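Long-range contacts in putative ABC transporter subunit, substrate-binding component (Rhodopseudomonas palustris, PDB 4EVS), which binds 4-hydroxybenzoate and probably delivers it, with related aromatic acids derived from lignin, to an ABC transporter for uptake: residues Y18-Q23 with L278-M283; Y75-Y80 with V100-A105; S108-S113 with W366-Q371; S339-E344 with N354-T359. All blocks are in the same frame, centred on the assembly; numbering follows the deposited sequence. Where two conformers were deposited one is given.

Interaction 1 (Y18-Q23 with L278-M283); sequences YALFGQ and LGDVTM
Phe21, on the first turn of helix 19-36, meets Thr282 and Met283 where a loop runs into helix 283-302. From CB, the CG atom lies anti to the carbonyl carbon (chi1 -57°), which swings the ring from the helix toward the loop, and its CD2-CE2 side does the touching. Phe21 CD2 lies 4.0 Å from Thr282 CG2, and farther out Phe21 CE2 comes to 3.7 Å from the same methyl. The selenium of Met283, a selenomethionine in this crystal, reaches Phe21 CE2 at 4.0 Å, an oblique Met-aromatic contact. Over one ring face stands Leu20 CD2, while Leu20 CD1 presses on the carbonyl Asp280 O at 3.3 Å. Were Phe21 an alanine, a gap is likely to open beside Thr282, leaving the selenomethionine tip freer to turn. Asn24 supplies polar links: its ND2 serves Leu20 O and Asp280 O, and its OD1 receives Thr282 N. The hydroxyl of Thr282 turns to Glu236. As Met283 also touches bound 4-hydroxybenzoate, Phe21, whose ring meets that of Tyr80, is a second-shell residue of the ligand pocket in this leucine-binding-protein type of periplasmic receptor.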
loop_
_atom_site.group_PDB
_atom_site.type_symbol
_atom_site.label_atom_id
_atom_site.label_comp_id
_atom_site.label_asym_id
_atom_site.label_seq_id
_atom_site.Cartn_x
_atom_site.Cartn_y
_atom_site.Cartn_z
ATOM N N TYR A 18 -5.648 13.099 1.976
ATOM C CA TYR A 18 -5.474 11.656 2.058
ATOM C C TYR A 18 -6.358 10.972 3.076
ATOM O O TYR A 18 -6.120 9.821 3.451
ATOM C CB TYR A 18 -3.976 11.308 2.297
ATOM C CG TYR A 18 -3.051 11.871 1.218
ATOM C CD1 TYR A 18 -2.818 11.192 0.024
ATOM C CD2 TYR A 18 -2.392 13.091 1.411
ATOM C CE1 TYR A 18 -1.988 11.713 -0.953
ATOM C CE2 TYR A 18 -1.572 13.627 0.431
ATOM C CZ TYR A 18 -1.339 12.919 -0.754
ATOM O OH TYR A 18 -0.504 13.425 -1.743
ATOM N N ALA A 19 -7.409 11.679 3.506
ATOM C CA ALA A 19 -8.249 11.198 4.608
ATOM C C ALA A 19 -8.811 9.787 4.382
ATOM O O ALA A 19 -8.988 9.023 5.337
ATOM C CB ALA A 19 -9.406 12.138 4.819
ATOM N N LEU A 20 -9.112 9.445 3.141
ATOM C CA LEU A 20 -9.718 8.168 2.877
ATOM C C LEU A 20 -8.807 7.029 3.347
ATOM O O LEU A 20 -9.272 5.987 3.838
ATOM C CB LEU A 20 -10.005 8.033 1.398
ATOM C CG LEU A 20 -10.593 6.736 0.904
ATOM C CD1 LEU A 20 -12.046 6.696 1.343
ATOM C CD2 LEU A 20 -10.406 6.679 -0.627
ATOM N N PHE A 21 -7.506 7.235 3.197
ATOM C CA PHE A 21 -6.546 6.168 3.469
ATOM C C PHE A 21 -6.354 5.897 4.943
ATOM O O PHE A 21 -6.273 4.727 5.337
ATOM C CB PHE A 21 -5.260 6.405 2.698
ATOM C CG PHE A 21 -5.528 6.501 1.254
ATOM C CD1 PHE A 21 -5.680 7.730 0.616
ATOM C CD2 PHE A 21 -5.782 5.359 0.519
ATOM C CE1 PHE A 21 -6.021 7.794 -0.729
ATOM C CE2 PHE A 21 -6.117 5.440 -0.805
ATOM C CZ PHE A 21 -6.247 6.643 -1.426
ATOM N N GLY A 22 -6.403 6.927 5.788
ATOM C CA GLY A 22 -6.302 6.675 7.208
ATOM C C GLY A 22 -7.605 6.253 7.757
ATOM O O GLY A 22 -7.626 5.436 8.649
ATOM N N GLN A 23 -8.689 6.791 7.233
ATOM C CA GLN A 23 -9.984 6.305 7.636
ATOM C C GLN A 23 -10.138 4.828 7.315
ATOM O O GLN A 23 -10.726 4.067 8.081
ATOM C CB GLN A 23 -11.117 7.086 7.026
ATOM C CG GLN A 23 -11.263 8.488 7.583
ATOM C CD GLN A 23 -11.534 8.558 9.070
ATOM O OE1 GLN A 23 -12.234 7.698 9.647
ATOM N NE2 GLN A 23 -10.967 9.584 9.710
ATOM N N LEU A 278 -18.997 0.292 1.282
ATOM C CA LEU A 278 -18.136 -0.480 0.367
ATOM C C LEU A 278 -17.447 0.420 -0.628
ATOM O O LEU A 278 -16.303 0.162 -1.004
ATOM C CB LEU A 278 -18.909 -1.529 -0.448
ATOM C CG LEU A 278 -19.474 -2.704 0.288
ATOM C CD1 LEU A 278 -20.228 -3.609 -0.712
ATOM C CD2 LEU A 278 -18.346 -3.416 0.964
ATOM N N GLY A 279 -18.164 1.440 -1.083
ATOM C CA GLY A 279 -17.615 2.372 -2.006
ATOM C C GLY A 279 -16.453 3.208 -1.523
ATOM O O GLY A 279 -15.860 3.926 -2.313
ATOM N N ASP A 280 -16.149 3.146 -0.236
ATOM C CA ASP A 280 -15.035 3.890 0.317
ATOM C C ASP A 280 -13.854 2.975 0.634
ATOM O O ASP A 280 -12.825 3.448 1.102
ATOM C CB ASP A 280 -15.439 4.555 1.615
ATOM C CG ASP A 280 -16.402 5.710 1.430
ATOM O OD1 ASP A 280 -16.490 6.308 0.338
ATOM O OD2 ASP A 280 -17.081 6.038 2.428
ATOM N N VAL A 281 -14.008 1.673 0.421
ATOM C CA VAL A 281 -12.961 0.685 0.781
ATOM C C VAL A 281 -11.799 0.691 -0.180
ATOM O O VAL A 281 -11.976 0.701 -1.435
ATOM C CB VAL A 281 -13.555 -0.734 0.890
ATOM C CG1 VAL A 281 -12.446 -1.783 1.132
ATOM C CG2 VAL A 281 -14.648 -0.768 1.983
ATOM N N THR A 282 -10.603 0.584 0.356
ATOM C CA THR A 282 -9.485 0.283 -0.525
ATOM C C THR A 282 -8.323 -0.348 0.251
ATOM O O THR A 282 -8.480 -0.857 1.371
ATOM C CB THR A 282 -9.097 1.546 -1.324
ATOM O OG1 THR A 282 -8.188 1.209 -2.390
ATOM C CG2 THR A 282 -8.513 2.619 -0.403
HETATM N N MSE A 283 -7.156 -0.371 -0.368
HETATM C CA MSE A 283 -6.103 -1.294 0.061
HETATM C C MSE A 283 -5.636 -1.135 1.491
HETATM O O MSE A 283 -5.245 -2.116 2.134
HETATM C CB MSE A 283 -4.910 -1.249 -0.891
HETATM C CG MSE A 283 -3.954 -0.093 -0.689
HETATM SE SE MSE A 283 -4.741 1.709 -0.987
HETATM C CE MSE A 283 -3.060 2.716 -0.944
#

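Interaction 2 (Y75-Y80 with V100-A105); sequences YIAGLY and VVLNAA. With PHB (p-hydroxybenzoic acid), chain I.
Gly78 O takes the shortest hydrogen bond between the two segments, from Leu102 N at 2.8 Å, nearly straight at the hydrogen (173°) though the donor is tilted from the carbonyl plane. Val101 CA adds a longer CH···O contact to the same oxygen. Upstream, Val100 N bonds to Ile76 O and Gly78 N to Val100 O, pairing Ala77 with Val100 in parallel; Ala77 CB rests 4.0 Å from Leu102 CD1. Backbone angles that would jam a CB against the preceding carbonyl account for the glycine, Gly78. Such parallel pairs, joined by a helical crossover, build the Rossmann-like lobes of periplasmic binding proteins, and the loops after the strands meet the ligand. Here Ala104 N bonds to Leu79 O, and Asn103 ND2 reaches a lone pair of Tyr80 O at 2.9 Å, with that oxygen close to the amide plane. Tyr80 CG, anti to the backbone N (chi1 -172°), carries the ring out alongside Asn103, amide and ring only 20° apart. The phenol carries one face to 4-hydroxybenzoate, Tyr80 CZ being 3.6 Å from ligand C3, and its OH bonds to Ala204 O. Without its phenol, as with an alanine here, Ala204 O would probably lose a donor and the C2-C3 edge of the ligand ring its cover. Ala105 N binds carboxylate oxygen O2' of the ligand at 2.9 Å, while Asn103 N is buried with no partner in the model.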
loop_
_atom_site.group_PDB
_atom_site.type_symbol
_atom_site.label_atom_id
_atom_site.label_comp_id
_atom_site.label_asym_id
_atom_site.label_seq_id
_atom_site.Cartn_x
_atom_site.Cartn_y
_atom_site.Cartn_z
ATOM N N TYR A 75 2.339 -0.938 21.030
ATOM C CA TYR A 75 2.483 -1.135 19.591
ATOM C C TYR A 75 2.097 0.142 18.894
ATOM O O TYR A 75 1.214 0.873 19.362
ATOM C CB TYR A 75 1.590 -2.300 19.082
ATOM C CG TYR A 75 1.878 -3.599 19.793
ATOM C CD1 TYR A 75 1.231 -3.941 20.974
ATOM C CD2 TYR A 75 2.843 -4.487 19.297
ATOM C CE1 TYR A 75 1.557 -5.102 21.652
ATOM C CE2 TYR A 75 3.153 -5.675 19.983
ATOM C CZ TYR A 75 2.522 -5.953 21.155
ATOM O OH TYR A 75 2.909 -7.106 21.817
ATOM N N ILE A 76 2.786 0.402 17.780
ATOM C CA ILE A 76 2.423 1.444 16.831
ATOM C C ILE A 76 2.053 0.765 15.523
ATOM O O ILE A 76 2.682 -0.234 15.129
ATOM C CB ILE A 76 3.606 2.419 16.580
ATOM C CG1 ILE A 76 3.790 3.265 17.836
ATOM C CG2 ILE A 76 3.380 3.357 15.380
ATOM C CD1 ILE A 76 5.066 4.065 17.917
ATOM N N ALA A 77 1.092 1.323 14.814
ATOM C CA ALA A 77 0.714 0.793 13.511
ATOM C C ALA A 77 0.345 1.934 12.597
ATOM O O ALA A 77 -0.014 3.022 13.027
ATOM C CB ALA A 77 -0.459 -0.184 13.637
ATOM N N GLY A 78 0.440 1.682 11.308
ATOM C CA GLY A 78 -0.034 2.625 10.322
ATOM C C GLY A 78 1.063 3.048 9.389
ATOM O O GLY A 78 1.793 2.215 8.812
ATOM N N LEU A 79 1.166 4.370 9.263
ATOM C CA LEU A 79 2.153 5.091 8.453
ATOM C C LEU A 79 1.878 4.971 6.968
ATOM O O LEU A 79 2.318 4.027 6.282
ATOM C CB LEU A 79 3.578 4.665 8.802
ATOM C CG LEU A 79 4.072 5.015 10.207
ATOM C CD1 LEU A 79 4.065 6.569 10.457
ATOM C CD2 LEU A 79 3.382 4.290 11.399
ATOM N N TYR A 80 1.160 5.963 6.460
ATOM C CA TYR A 80 0.785 6.004 5.066
ATOM C C TYR A 80 2.029 6.278 4.214
ATOM O O TYR A 80 2.261 5.595 3.237
ATOM C CB TYR A 80 -0.285 7.048 4.820
ATOM C CG TYR A 80 -0.859 6.996 3.406
ATOM C CD1 TYR A 80 -1.497 5.847 2.954
ATOM C CD2 TYR A 80 -0.754 8.061 2.541
ATOM C CE1 TYR A 80 -2.053 5.782 1.717
ATOM C CE2 TYR A 80 -1.280 7.984 1.264
ATOM C CZ TYR A 80 -1.922 6.833 0.843
ATOM O OH TYR A 80 -2.450 6.710 -0.447
ATOM N N VAL A 100 3.836 -1.966 13.180
ATOM C CA VAL A 100 3.240 -2.730 12.107
ATOM C C VAL A 100 2.884 -1.729 11.014
ATOM O O VAL A 100 1.964 -0.913 11.177
ATOM C CB VAL A 100 1.987 -3.500 12.561
ATOM C CG1 VAL A 100 1.447 -4.370 11.473
ATOM C CG2 VAL A 100 2.306 -4.343 13.765
ATOM N N VAL A 101 3.618 -1.757 9.906
ATOM C CA VAL A 101 3.447 -0.817 8.805
ATOM C C VAL A 101 2.287 -1.259 7.915
ATOM O O VAL A 101 2.272 -2.390 7.411
ATOM C CB VAL A 101 4.749 -0.661 8.001
ATOM C CG1 VAL A 101 4.493 0.149 6.751
ATOM C CG2 VAL A 101 5.871 -0.041 8.855
ATOM N N LEU A 102 1.303 -0.381 7.772
ATOM C CA LEU A 102 0.066 -0.678 7.040
ATOM C C LEU A 102 -0.039 -0.024 5.677
ATOM O O LEU A 102 -1.053 -0.159 4.997
ATOM C CB LEU A 102 -1.146 -0.294 7.894
ATOM C CG LEU A 102 -1.204 -0.779 9.373
ATOM C CD1 LEU A 102 -2.457 -0.265 10.118
ATOM C CD2 LEU A 102 -1.018 -2.287 9.495
ATOM N N ASN A 103 0.988 0.711 5.285
ATOM C CA ASN A 103 1.062 1.186 3.902
ATOM C C ASN A 103 2.485 1.412 3.404
ATOM O O ASN A 103 2.920 0.750 2.466
ATOM C CB ASN A 103 0.220 2.408 3.650
ATOM C CG ASN A 103 0.097 2.674 2.152
ATOM O OD1 ASN A 103 -0.643 1.965 1.461
ATOM N ND2 ASN A 103 0.837 3.658 1.649
ATOM N N ALA A 104 3.202 2.364 4.012
ATOM C CA ALA A 104 4.506 2.844 3.551
ATOM C C ALA A 104 5.303 1.692 2.909
ATOM O O ALA A 104 5.605 0.713 3.566
ATOM C CB ALA A 104 5.290 3.440 4.691
ATOM N N ALA A 105 5.628 1.857 1.618
ATOM C CA ALA A 105 5.970 0.761 0.719
ATOM C C ALA A 105 7.410 0.723 0.239
ATOM O O ALA A 105 7.744 -0.130 -0.574
ATOM C CB ALA A 105 4.983 0.790 -0.457
HETATM C "C1'" PHB I . 4.576 5.619 0.463
HETATM O "O1'" PHB I . 4.856 6.815 0.762
HETATM O "O2'" PHB I . 5.350 4.641 0.717
HETATM C C1 PHB I . 3.317 5.373 -0.301
HETATM C C2 PHB I . 2.251 6.229 -0.198
HETATM C C3 PHB I . 1.110 6.002 -0.948
HETATM C C4 PHB I . 0.982 4.867 -1.750
HETATM C C5 PHB I . 2.041 3.965 -1.802
HETATM C C6 PHB I . 3.198 4.238 -1.085
HETATM O O4 PHB I . -0.164 4.671 -2.461
#

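Interaction 3 (S108-S113 with W366-Q371); sequences SITEKS and WGLVKQ
Glu111 and the C-terminal Gln371 approach from opposite directions and supply the direct hydrogen bond of this surface contact, in which the chain's last, weakly bonded helix 366-369 packs against the turn between strands 99-101 and 116-118. Gln371 NE2 donates to Glu111 OE2 at 2.9 Å, meeting the oxygen on its syn side and somewhat out of the carboxylate plane. The bond is bent, 137° at the hydrogen, and the amide and carboxylate planes stand 45° apart, so the two flat groups meet twisted. A water joins the remaining oxygens, Glu111 OE1 and Gln371 OE1, donating to each, but both of these bonds are weak.

Van der Waals packing centres on Leu368. Its CD2 methyl lies over a face of the Glu111 carboxylate, 3.5 Å from Glu111 CD, as the two side chains slide past each other. The other methyl, Leu368 CD1, reaches Thr110 OG1 at 3.7 Å and also nears Glu111 CG; that hydroxyl makes a weak hydrogen bond with Thr333 O as well. Glu111 extends beyond CG (chi2 178°), which carries its carboxylate far enough to span the leucine and meet the amide.

Within 108-113, Lys112 NZ and Glu111 N grip Ser108 O from opposite faces of its plane, the lysine at 2.9 Å, closing the turn from which Glu111 projects.

Thr333 touches Leu368, and Arg334 NH1 bonds to Thr110 O. The turn packs on helix 82-88 through Ser108 and Ile109, and Thr110 touches strand 116-118. In the other segment Trp366 packs on helix 123-136.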
loop_
_atom_site.group_PDB
_atom_site.type_symbol
_atom_site.label_atom_id
_atom_site.label_comp_id
_atom_site.label_asym_id
_atom_site.label_seq_id
_atom_site.Cartn_x
_atom_site.Cartn_y
_atom_site.Cartn_z
ATOM N N SER A 108 13.431 -0.603 1.862
ATOM C CA SER A 108 14.379 -0.487 2.967
ATOM C C SER A 108 13.773 -0.182 4.321
ATOM O O SER A 108 14.488 -0.236 5.321
ATOM C CB SER A 108 15.440 0.577 2.649
ATOM O OG SER A 108 14.864 1.843 2.492
ATOM N N ILE A 109 12.490 0.157 4.375
ATOM C CA ILE A 109 11.898 0.495 5.685
ATOM C C ILE A 109 12.097 -0.599 6.734
ATOM O O ILE A 109 12.412 -0.303 7.899
ATOM C CB ILE A 109 10.398 0.844 5.581
ATOM C CG1 ILE A 109 10.193 2.136 4.756
ATOM C CG2 ILE A 109 9.724 0.962 6.957
ATOM C CD1 ILE A 109 8.717 2.530 4.471
ATOM N N THR A 110 11.877 -1.854 6.355
ATOM C CA THR A 110 11.949 -2.921 7.328
ATOM C C THR A 110 13.348 -3.143 7.899
ATOM O O THR A 110 13.489 -3.706 8.998
ATOM C CB THR A 110 11.400 -4.244 6.769
ATOM O OG1 THR A 110 12.114 -4.553 5.587
ATOM C CG2 THR A 110 9.892 -4.167 6.512
ATOM N N GLU A 111 14.362 -2.695 7.183
ATOM C CA GLU A 111 15.751 -2.831 7.588
ATOM C C GLU A 111 16.137 -1.858 8.670
ATOM O O GLU A 111 17.196 -2.017 9.286
ATOM C CB GLU A 111 16.691 -2.601 6.386
ATOM C CG GLU A 111 16.622 -3.653 5.282
ATOM C CD GLU A 111 17.548 -3.315 4.097
ATOM O OE1 GLU A 111 17.468 -2.193 3.507
ATOM O OE2 GLU A 111 18.373 -4.190 3.758
ATOM N N LYS A 112 15.289 -0.857 8.932
ATOM C CA LYS A 112 15.655 0.216 9.841
ATOM C C LYS A 112 15.513 -0.180 11.283
ATOM O O LYS A 112 16.001 0.531 12.138
ATOM C CB LYS A 112 14.825 1.455 9.563
ATOM C CG LYS A 112 14.880 1.987 8.160
ATOM C CD LYS A 112 16.207 2.635 7.840
ATOM C CE LYS A 112 16.459 2.665 6.351
ATOM N NZ LYS A 112 16.863 1.294 5.893
ATOM N N SER A 113 14.789 -1.250 11.594
ATOM C CA SER A 113 14.615 -1.660 12.985
ATOM C C SER A 113 14.245 -3.141 12.986
ATOM O O SER A 113 13.511 -3.568 12.096
ATOM C CB SER A 113 13.469 -0.882 13.652
ATOM O OG SER A 113 13.190 -1.371 14.959
ATOM N N TRP A 366 11.051 -7.855 -3.774
ATOM C CA TRP A 366 12.134 -7.932 -4.784
ATOM C C TRP A 366 13.217 -6.833 -4.606
ATOM O O TRP A 366 14.326 -6.900 -5.174
ATOM C CB TRP A 366 11.558 -7.811 -6.196
ATOM C CG TRP A 366 10.701 -8.949 -6.613
ATOM C CD1 TRP A 366 9.381 -8.894 -6.989
ATOM C CD2 TRP A 366 11.083 -10.311 -6.706
ATOM N NE1 TRP A 366 8.941 -10.131 -7.327
ATOM C CE2 TRP A 366 9.964 -11.024 -7.175
ATOM C CE3 TRP A 366 12.292 -11.004 -6.489
ATOM C CZ2 TRP A 366 9.985 -12.416 -7.370
ATOM C CZ3 TRP A 366 12.312 -12.376 -6.687
ATOM C CH2 TRP A 366 11.153 -13.065 -7.121
ATOM N N GLY A 367 12.897 -5.798 -3.833
ATOM C CA GLY A 367 13.856 -4.740 -3.514
ATOM C C GLY A 367 14.922 -5.094 -2.521
ATOM O O GLY A 367 15.877 -4.339 -2.383
ATOM N N LEU A 368 14.749 -6.213 -1.812
ATOM C CA LEU A 368 15.726 -6.680 -0.815
ATOM C C LEU A 368 16.272 -8.070 -1.135
ATOM O O LEU A 368 17.424 -8.365 -0.801
ATOM C CB LEU A 368 15.096 -6.705 0.590
ATOM C CG LEU A 368 14.705 -5.354 1.212
ATOM C CD1 LEU A 368 14.209 -5.556 2.644
ATOM C CD2 LEU A 368 15.853 -4.310 1.202
ATOM N N VAL A 369 15.454 -8.975 -1.696
ATOM C CA VAL A 369 15.863 -10.398 -1.715
ATOM C C VAL A 369 17.003 -10.735 -2.698
ATOM O O VAL A 369 17.624 -11.791 -2.558
ATOM C CB VAL A 369 14.647 -11.397 -1.857
ATOM C CG1 VAL A 369 13.632 -11.179 -0.708
ATOM C CG2 VAL A 369 13.991 -11.259 -3.218
ATOM N N LYS A 370 17.287 -9.856 -3.654
ATOM C CA LYS A 370 18.405 -10.082 -4.594
ATOM C C LYS A 370 19.671 -9.318 -4.230
ATOM O O LYS A 370 20.744 -9.559 -4.817
ATOM C CB LYS A 370 17.995 -9.713 -6.024
ATOM C CG LYS A 370 16.933 -10.627 -6.602
ATOM C CD LYS A 370 16.809 -10.473 -8.108
ATOM C CE LYS A 370 15.642 -11.290 -8.657
ATOM N NZ LYS A 370 15.480 -11.091 -10.136
ATOM N N GLN A 371 19.581 -8.425 -3.246
ATOM C CA GLN A 371 20.691 -7.535 -2.949
ATOM C C GLN A 371 21.810 -8.362 -2.323
ATOM O O GLN A 371 21.632 -9.519 -1.860
ATOM C CB GLN A 371 20.235 -6.356 -2.085
ATOM C CG GLN A 371 20.332 -6.514 -0.589
ATOM C CD GLN A 371 19.775 -5.268 0.174
ATOM O OE1 GLN A 371 19.239 -4.329 -0.439
ATOM N NE2 GLN A 371 19.911 -5.269 1.498
ATOM O OXT GLN A 371 22.936 -7.856 -2.282
HETATM O O HOH W 1 18.127 -1.293 0.268
#

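Interaction 4 (S339-E344 with N354-T359); sequences SVYLRE and NKEIET
A classic beta bulge breaks the register of the antiparallel hairpin formed by strands 335-348 and 351-363: Ile357 and Glu358 both face Leu342. Leu342 O takes a nearly straight bond from Ile357 N at 2.8 Å (169°) and a weak one from Glu358 N, while Leu342 N returns a bond to Glu358 O. Beyond the bulge, Glu344 and Lys355 form a hydrogen-bonded pair. Leu342 CD2 and Ile357 CD1 pack at 3.9 Å.

On the face bearing Tyr341, Arg343 and Glu356, flat groups stack. Tyr341 CG is anti to the carbonyl carbon (chi1 -56°), which puts the ring under the Glu356 carboxylate, planes 13° apart, with Glu356 OE2 3.4 Å from Tyr341 CD2. A water at the guanidinium edge accepts from Arg343 NH1 at 2.9 Å and donates to Glu356 OE2 at 2.8 Å, linking charges that do not touch. The Asn354 amide covers one guanidinium face at a modest tilt. Second partners fix the polar ends: His259 for Glu356 OE1, Ser251 for Arg343 NE, Val234 O for Asn354 ND2.

Strand 339-344 also bonds along its backbone to strand 250-253, and Val340 and Leu342 meet helix 123-136, setting the hairpin at the margin of the larger sheet.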
loop_
_atom_site.group_PDB
_atom_site.type_symbol
_atom_site.label_atom_id
_atom_site.label_comp_id
_atom_site.label_asym_id
_atom_site.label_seq_id
_atom_site.Cartn_x
_atom_site.Cartn_y
_atom_site.Cartn_z
ATOM N N SER A 339 0.482 -12.760 -3.365
ATOM C CA SER A 339 0.261 -12.635 -4.795
ATOM C C SER A 339 0.215 -11.162 -5.202
ATOM O O SER A 339 -0.220 -10.294 -4.457
ATOM C CB SER A 339 -1.047 -13.277 -5.221
ATOM O OG SER A 339 -1.046 -14.670 -4.951
ATOM N N VAL A 340 0.645 -10.910 -6.426
ATOM C CA VAL A 340 0.458 -9.633 -7.106
ATOM C C VAL A 340 -0.386 -9.959 -8.329
ATOM O O VAL A 340 -0.068 -10.879 -9.089
ATOM C CB VAL A 340 1.812 -8.978 -7.514
ATOM C CG1 VAL A 340 1.576 -7.756 -8.474
ATOM C CG2 VAL A 340 2.662 -8.623 -6.225
ATOM N N TYR A 341 -1.474 -9.242 -8.470
ATOM C CA TYR A 341 -2.431 -9.474 -9.530
ATOM C C TYR A 341 -2.288 -8.421 -10.594
ATOM O O TYR A 341 -2.045 -7.258 -10.302
ATOM C CB TYR A 341 -3.868 -9.417 -8.992
ATOM C CG TYR A 341 -4.139 -10.386 -7.830
ATOM C CD1 TYR A 341 -4.608 -11.684 -8.057
ATOM C CD2 TYR A 341 -3.920 -10.004 -6.511
ATOM C CE1 TYR A 341 -4.868 -12.551 -6.982
ATOM C CE2 TYR A 341 -4.189 -10.871 -5.445
ATOM C CZ TYR A 341 -4.640 -12.143 -5.679
ATOM O OH TYR A 341 -4.915 -13.031 -4.648
ATOM N N LEU A 342 -2.463 -8.820 -11.839
ATOM C CA LEU A 342 -2.723 -7.850 -12.885
ATOM C C LEU A 342 -4.225 -7.596 -12.916
ATOM O O LEU A 342 -5.034 -8.540 -12.873
ATOM C CB LEU A 342 -2.366 -8.402 -14.244
ATOM C CG LEU A 342 -2.605 -7.517 -15.480
ATOM C CD1 LEU A 342 -1.789 -6.226 -15.445
ATOM C CD2 LEU A 342 -2.330 -8.291 -16.768
ATOM N N ARG A 343 -4.581 -6.328 -13.020
ATOM C CA ARG A 343 -5.949 -5.897 -13.115
ATOM C C ARG A 343 -6.131 -4.920 -14.245
ATOM O O ARG A 343 -5.185 -4.249 -14.730
ATOM C CB ARG A 343 -6.447 -5.196 -11.834
ATOM C CG ARG A 343 -6.110 -5.897 -10.499
ATOM C CD ARG A 343 -4.749 -5.439 -9.912
ATOM N NE ARG A 343 -4.796 -3.992 -9.698
ATOM C CZ ARG A 343 -5.478 -3.399 -8.743
ATOM N NH1 ARG A 343 -5.954 -4.119 -7.731
ATOM N NH2 ARG A 343 -5.532 -2.085 -8.706
ATOM N N GLU A 344 -7.383 -4.826 -14.677
ATOM C CA GLU A 344 -7.794 -3.864 -15.668
ATOM C C GLU A 344 -9.036 -3.166 -15.184
ATOM O O GLU A 344 -9.949 -3.820 -14.619
ATOM C CB GLU A 344 -8.104 -4.620 -16.968
ATOM C CG GLU A 344 -8.445 -3.774 -18.132
ATOM C CD GLU A 344 -8.691 -4.583 -19.396
ATOM O OE1 GLU A 344 -8.310 -5.765 -19.446
ATOM O OE2 GLU A 344 -9.286 -4.020 -20.328
ATOM N N ASN A 354 -11.492 -2.810 -10.408
ATOM C CA ASN A 354 -10.229 -3.331 -10.904
ATOM C C ASN A 354 -10.373 -4.828 -11.020
ATOM O O ASN A 354 -10.311 -5.546 -10.022
ATOM C CB ASN A 354 -9.076 -2.960 -9.984
ATOM C CG ASN A 354 -8.705 -1.478 -10.059
ATOM O OD1 ASN A 354 -8.471 -0.938 -11.147
ATOM N ND2 ASN A 354 -8.755 -0.795 -8.915
ATOM N N LYS A 355 -10.636 -5.295 -12.239
ATOM C CA LYS A 355 -10.849 -6.753 -12.457
ATOM C C LYS A 355 -9.533 -7.505 -12.482
ATOM O O LYS A 355 -8.677 -7.234 -13.325
ATOM C CB LYS A 355 -11.568 -7.014 -13.766
ATOM C CG LYS A 355 -11.952 -8.479 -13.982
ATOM C CD LYS A 355 -12.682 -8.661 -15.281
ATOM C CE LYS A 355 -13.139 -10.127 -15.474
ATOM N NZ LYS A 355 -13.645 -10.357 -16.857
ATOM N N GLU A 356 -9.374 -8.480 -11.595
ATOM C CA GLU A 356 -8.177 -9.283 -11.558
ATOM C C GLU A 356 -8.189 -10.278 -12.715
ATOM O O GLU A 356 -9.096 -11.110 -12.817
ATOM C CB GLU A 356 -8.036 -10.005 -10.210
ATOM C CG GLU A 356 -7.798 -9.041 -9.038
ATOM C CD GLU A 356 -7.790 -9.685 -7.624
ATOM O OE1 GLU A 356 -8.344 -10.792 -7.474
ATOM O OE2 GLU A 356 -7.216 -9.041 -6.692
ATOM N N ILE A 357 -7.187 -10.166 -13.589
ATOM C CA ILE A 357 -7.144 -10.977 -14.775
ATOM C C ILE A 357 -5.904 -11.897 -14.881
ATOM O O ILE A 357 -5.833 -12.724 -15.800
ATOM C CB ILE A 357 -7.285 -10.095 -16.057
ATOM C CG1 ILE A 357 -6.131 -9.069 -16.184
ATOM C CG2 ILE A 357 -8.656 -9.441 -16.137
ATOM C CD1 ILE A 357 -6.136 -8.328 -17.546
ATOM N N GLU A 358 -4.949 -11.762 -13.959
ATOM C CA GLU A 358 -3.811 -12.667 -13.882
ATOM C C GLU A 358 -3.244 -12.589 -12.459
ATOM O O GLU A 358 -3.351 -11.553 -11.806
ATOM C CB GLU A 358 -2.768 -12.277 -14.928
ATOM C CG GLU A 358 -1.629 -13.243 -15.098
ATOM C CD GLU A 358 -0.651 -12.834 -16.185
ATOM O OE1 GLU A 358 -0.817 -11.738 -16.766
ATOM O OE2 GLU A 358 0.300 -13.612 -16.423
ATOM N N THR A 359 -2.666 -13.692 -12.004
ATOM C CA THR A 359 -2.082 -13.817 -10.672
ATOM C C THR A 359 -0.603 -14.148 -10.834
ATOM O O THR A 359 -0.234 -15.037 -11.588
ATOM C CB THR A 359 -2.770 -14.923 -9.881
ATOM O OG1 THR A 359 -4.177 -14.620 -9.761
ATOM C CG2 THR A 359 -2.189 -15.057 -8.463
HETATM O O HOH W 2 -5.494 -6.875 -6.926
#

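Overall arrangement
Interactions 1 and 2 meet beside the ligand: Phe21 CB lies 3.4 Å from Tyr80 CE1, and Met283 CE lies 3.5 Å from Asn103 OD1. Met283 of interaction 1 and Tyr80, Asn103, Ala104 and Ala105 of interaction 2 belong to the 4-hydroxybenzoate pocket. Interaction 3 joins the chain of contacts at Ala104, whose CB is 3.6 Å from Ile109 CD1, with the side chain of Ser108 about 10 Å from the ligand; it lies across the chain centre from interaction 1, their centres about 27 Å apart. Interaction 4 touches none of the others, and the side chain of Arg343 is about 11 Å from the ligand. Strand 351-363 is followed in the chain by helix 366-369, which links interaction 4 to interaction 3.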